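Local coordinates for protein transcriptional regulator URE2 (Saccharomyces cerevisiae, PDB 1G6W) that represses nitrogen catabolism genes by holding GATA transcription activators in the cytoplasm, has glutathione peroxidase activity, and can convert to a prion form, at residues S7-F12 with H58-F63. Sequence-based numbering, arbitrary orientation.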
ATOM      1  N   SER B   7      17.354 -19.209 -17.764  1.00 57.08           N
ATOM      2  CA  SER B   7      17.373 -20.661 -17.625  1.00 56.45           C
ATOM      3  C   SER B   7      17.337 -21.062 -16.145  1.00 55.18           C
ATOM      4  O   SER B   7      16.676 -22.030 -15.768  1.00 55.52           O
ATOM      5  CB  SER B   7      18.633 -21.220 -18.297  1.00 57.16           C
ATOM      6  OG  SER B   7      18.695 -22.630 -18.210  1.00 57.86           O
ATOM      7  N   ARG B   8      18.045 -20.306 -15.311  1.00 54.15           N
ATOM      8  CA  ARG B   8      18.100 -20.569 -13.874  1.00 52.53           C
ATOM      9  C   ARG B   8      16.733 -20.401 -13.202  1.00 50.34           C
ATOM     10  O   ARG B   8      16.330 -21.219 -12.383  1.00 49.85           O
ATOM     11  CB  ARG B   8      19.113 -19.626 -13.212  1.00 53.51           C
ATOM     12  CG  ARG B   8      19.216 -19.792 -11.704  1.00 54.54           C
ATOM     13  CD  ARG B   8      20.149 -18.768 -11.064  1.00 54.64           C
ATOM     14  NE  ARG B   8      19.708 -17.387 -11.262  1.00 53.98           N
ATOM     15  CZ  ARG B   8      20.009 -16.386 -10.440  1.00 53.66           C
ATOM     16  NH1 ARG B   8      20.744 -16.610  -9.361  1.00 52.80           N
ATOM     17  NH2 ARG B   8      19.587 -15.157 -10.699  1.00 53.48           N
ATOM     18  N   ILE B   9      16.029 -19.331 -13.552  1.00 48.69           N
ATOM     19  CA  ILE B   9      14.719 -19.051 -12.979  1.00 47.01           C
ATOM     20  C   ILE B   9      13.699 -20.107 -13.391  1.00 48.42           C
ATOM     21  O   ILE B   9      12.872 -20.541 -12.583  1.00 46.91           O
ATOM     22  CB  ILE B   9      14.223 -17.652 -13.418  1.00 45.66           C
ATOM     23  CG1 ILE B   9      15.247 -16.591 -13.003  1.00 42.23           C
ATOM     24  CG2 ILE B   9      12.856 -17.357 -12.810  1.00 44.45           C
ATOM     25  CD1 ILE B   9      15.635 -16.655 -11.541  1.00 39.84           C
ATOM     26  N   THR B  10      13.765 -20.526 -14.652  1.00 49.40           N
ATOM     27  CA  THR B  10      12.849 -21.531 -15.163  1.00 49.56           C
ATOM     28  C   THR B  10      13.122 -22.878 -14.505  1.00 50.03           C
ATOM     29  O   THR B  10      12.210 -23.682 -14.320  1.00 50.16           O
ATOM     30  CB  THR B  10      12.972 -21.665 -16.688  1.00 50.29           C
ATOM     31  OG1 THR B  10      12.634 -20.414 -17.300  1.00 51.22           O
ATOM     32  CG2 THR B  10      12.031 -22.742 -17.208  1.00 49.31           C
ATOM     33  N   LYS B  11      14.379 -23.120 -14.150  1.00 50.21           N
ATOM     34  CA  LYS B  11      14.761 -24.368 -13.493  1.00 50.08           C
ATOM     35  C   LYS B  11      14.154 -24.406 -12.095  1.00 48.76           C
ATOM     36  O   LYS B  11      13.611 -25.424 -11.664  1.00 48.02           O
ATOM     37  CB  LYS B  11      16.288 -24.465 -13.385  1.00 52.22           C
ATOM     38  CG  LYS B  11      17.002 -24.857 -14.677  1.00 55.41           C
ATOM     39  CD  LYS B  11      18.433 -24.295 -14.745  1.00 57.27           C
ATOM     40  CE  LYS B  11      19.294 -24.683 -13.543  1.00 58.02           C
ATOM     41  NZ  LYS B  11      20.651 -24.052 -13.603  1.00 56.60           N
ATOM     42  N   PHE B  12      14.249 -23.279 -11.397  1.00 47.84           N
ATOM     43  CA  PHE B  12      13.737 -23.152 -10.039  1.00 47.24           C
ATOM     44  C   PHE B  12      12.282 -23.584  -9.899  1.00 47.58           C
ATOM     45  O   PHE B  12      11.956 -24.417  -9.053  1.00 46.43           O
ATOM     46  CB  PHE B  12      13.875 -21.704  -9.559  1.00 46.61           C
ATOM     47  CG  PHE B  12      13.361 -21.478  -8.167  1.00 43.72           C
ATOM     48  CD1 PHE B  12      14.126 -21.831  -7.066  1.00 42.68           C
ATOM     49  CD2 PHE B  12      12.096 -20.940  -7.960  1.00 42.78           C
ATOM     50  CE1 PHE B  12      13.641 -21.652  -5.777  1.00 43.15           C
ATOM     51  CE2 PHE B  12      11.601 -20.758  -6.676  1.00 42.51           C
ATOM     52  CZ  PHE B  12      12.376 -21.115  -5.582  1.00 43.14           C
ATOM     53  N   HIS B  58      13.435 -11.447 -14.925  1.00 37.19           N
ATOM     54  CA  HIS B  58      12.118 -11.026 -14.472  1.00 38.98           C
ATOM     55  C   HIS B  58      11.101 -11.231 -15.595  1.00 39.95           C
ATOM     56  O   HIS B  58       9.902 -11.025 -15.406  1.00 40.30           O
ATOM     57  CB  HIS B  58      12.165  -9.556 -14.084  1.00 38.85           C
ATOM     58  CG  HIS B  58      12.775  -8.689 -15.136  1.00 39.20           C
ATOM     59  ND1 HIS B  58      12.083  -7.673 -15.758  1.00 40.26           N
ATOM     60  CD2 HIS B  58      14.005  -8.709 -15.701  1.00 38.03           C
ATOM     61  CE1 HIS B  58      12.860  -7.104 -16.664  1.00 40.55           C
ATOM     62  NE2 HIS B  58      14.031  -7.715 -16.649  1.00 40.21           N
ATOM     63  N   ARG B  59      11.594 -11.637 -16.761  1.00 40.72           N
ATOM     64  CA  ARG B  59      10.745 -11.871 -17.922  1.00 42.25           C
ATOM     65  C   ARG B  59      10.443 -13.355 -18.073  1.00 40.58           C
ATOM     66  O   ARG B  59       9.715 -13.760 -18.975  1.00 40.92           O
ATOM     67  CB  ARG B  59      11.430 -11.356 -19.192  1.00 46.77           C
ATOM     68  CG  ARG B  59      11.777  -9.864 -19.168  1.00 52.65           C
ATOM     69  CD  ARG B  59      12.589  -9.447 -20.400  1.00 58.28           C
ATOM     70  NE  ARG B  59      11.824  -9.546 -21.644  1.00 63.17           N
ATOM     71  CZ  ARG B  59      12.321  -9.301 -22.855  1.00 65.44           C
ATOM     72  NH1 ARG B  59      13.594  -8.943 -22.991  1.00 65.92           N
ATOM     73  NH2 ARG B  59      11.544  -9.405 -23.929  1.00 65.13           N
ATOM     74  N   ALA B  60      11.008 -14.165 -17.187  1.00 38.90           N
ATOM     75  CA  ALA B  60      10.785 -15.606 -17.231  1.00 38.13           C
ATOM     76  C   ALA B  60       9.299 -15.926 -17.034  1.00 37.51           C
ATOM     77  O   ALA B  60       8.730 -15.647 -15.981  1.00 37.30           O
ATOM     78  CB  ALA B  60      11.615 -16.292 -16.157  1.00 35.42           C
ATOM     79  N   PRO B  61       8.656 -16.521 -18.052  1.00 37.60           N
ATOM     80  CA  PRO B  61       7.233 -16.877 -17.988  1.00 36.95           C
ATOM     81  C   PRO B  61       6.804 -17.449 -16.638  1.00 35.91           C
ATOM     82  O   PRO B  61       5.812 -17.012 -16.059  1.00 35.54           O
ATOM     83  CB  PRO B  61       7.083 -17.885 -19.123  1.00 35.48           C
ATOM     84  CG  PRO B  61       8.047 -17.367 -20.132  1.00 36.38           C
ATOM     85  CD  PRO B  61       9.262 -17.029 -19.297  1.00 37.57           C
ATOM     86  N   GLU B  62       7.557 -18.422 -16.140  1.00 36.23           N
ATOM     87  CA  GLU B  62       7.246 -19.045 -14.860  1.00 36.81           C
ATOM     88  C   GLU B  62       7.247 -18.015 -13.744  1.00 35.73           C
ATOM     89  O   GLU B  62       6.465 -18.117 -12.801  1.00 37.44           O
ATOM     90  CB  GLU B  62       8.252 -20.155 -14.538  1.00 40.16           C
ATOM     91  CG  GLU B  62       8.292 -21.291 -15.557  1.00 44.13           C
ATOM     92  CD  GLU B  62       8.970 -20.902 -16.866  1.00 48.03           C
ATOM     93  OE1 GLU B  62       8.877 -21.696 -17.837  1.00 50.03           O
ATOM     94  OE2 GLU B  62       9.598 -19.814 -16.927  1.00 48.28           O
ATOM     95  N   PHE B  63       8.126 -17.026 -13.851  1.00 33.57           N
ATOM     96  CA  PHE B  63       8.209 -15.976 -12.846  1.00 32.75           C
ATOM     97  C   PHE B  63       7.007 -15.039 -12.942  1.00 34.34           C
ATOM     98  O   PHE B  63       6.402 -14.680 -11.927  1.00 33.90           O
ATOM     99  CB  PHE B  63       9.487 -15.157 -13.018  1.00 30.80           C
ATOM    100  CG  PHE B  63       9.653 -14.080 -11.981  1.00 30.10           C
ATOM    101  CD1 PHE B  63      10.010 -14.401 -10.677  1.00 29.69           C
ATOM    102  CD2 PHE B  63       9.416 -12.752 -12.296  1.00 29.86           C
ATOM    103  CE1 PHE B  63      10.124 -13.412  -9.703  1.00 29.14           C
ATOM    104  CE2 PHE B  63       9.527 -11.759 -11.330  1.00 29.14           C
ATOM    105  CZ  PHE B  63       9.881 -12.093 -10.030  1.00 29.15           C
TER
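Thr10 on the short helix 7-12 comes nearest to Glu62 in the first turn of helix 61-64, their CA atoms 6.1 Å apart, and no backbone hydrogen bond joins the two segments. The side chains of Thr10 and Glu62 meet between the two helices. The chain of Glu62 bends at chi2 (74°), which brings its carboxylate beside the branched end of Thr10. There OE2 lies 3.1 Å from Thr10 OG1, while the other oxygen, OE1, sits against the methyl CG2 of the same threonine at 3.4 Å. Thr10 OG1 also hydrogen-bonds the backbone carbonyl of Tyr6, one helical turn back.

Deeper in the contact the surfaces are apolar. With CG1 beside the backbone N (chi1 -57°), Ile9 turns its CG2 methyl to the other segment, where it meets Ala60 CB at 3.7 Å and Phe63 CB at 4.0 Å. Ala60, at the N-cap of helix 61-64, packs its methyl on Ile9 where that helix begins. Phe63 touches Ile9 through CB alone; its ring packs edge-to-face with Phe24 of the central sheet. Ile9 also rests on Ile49 of strand 46-50, an outer strand of the sheet, and on Leu51 in the loop just after it.

Helix 7-12 thus packs on the connection between strands 46-50 and 74-77 of the thioredoxin-like domain in the globular, GST-like region of Ure2. That connection carries His58, a glutathione-binding residue, and the side chain of Phe63 lies about 5 Å from that of Val72, another residue of the glutathione site.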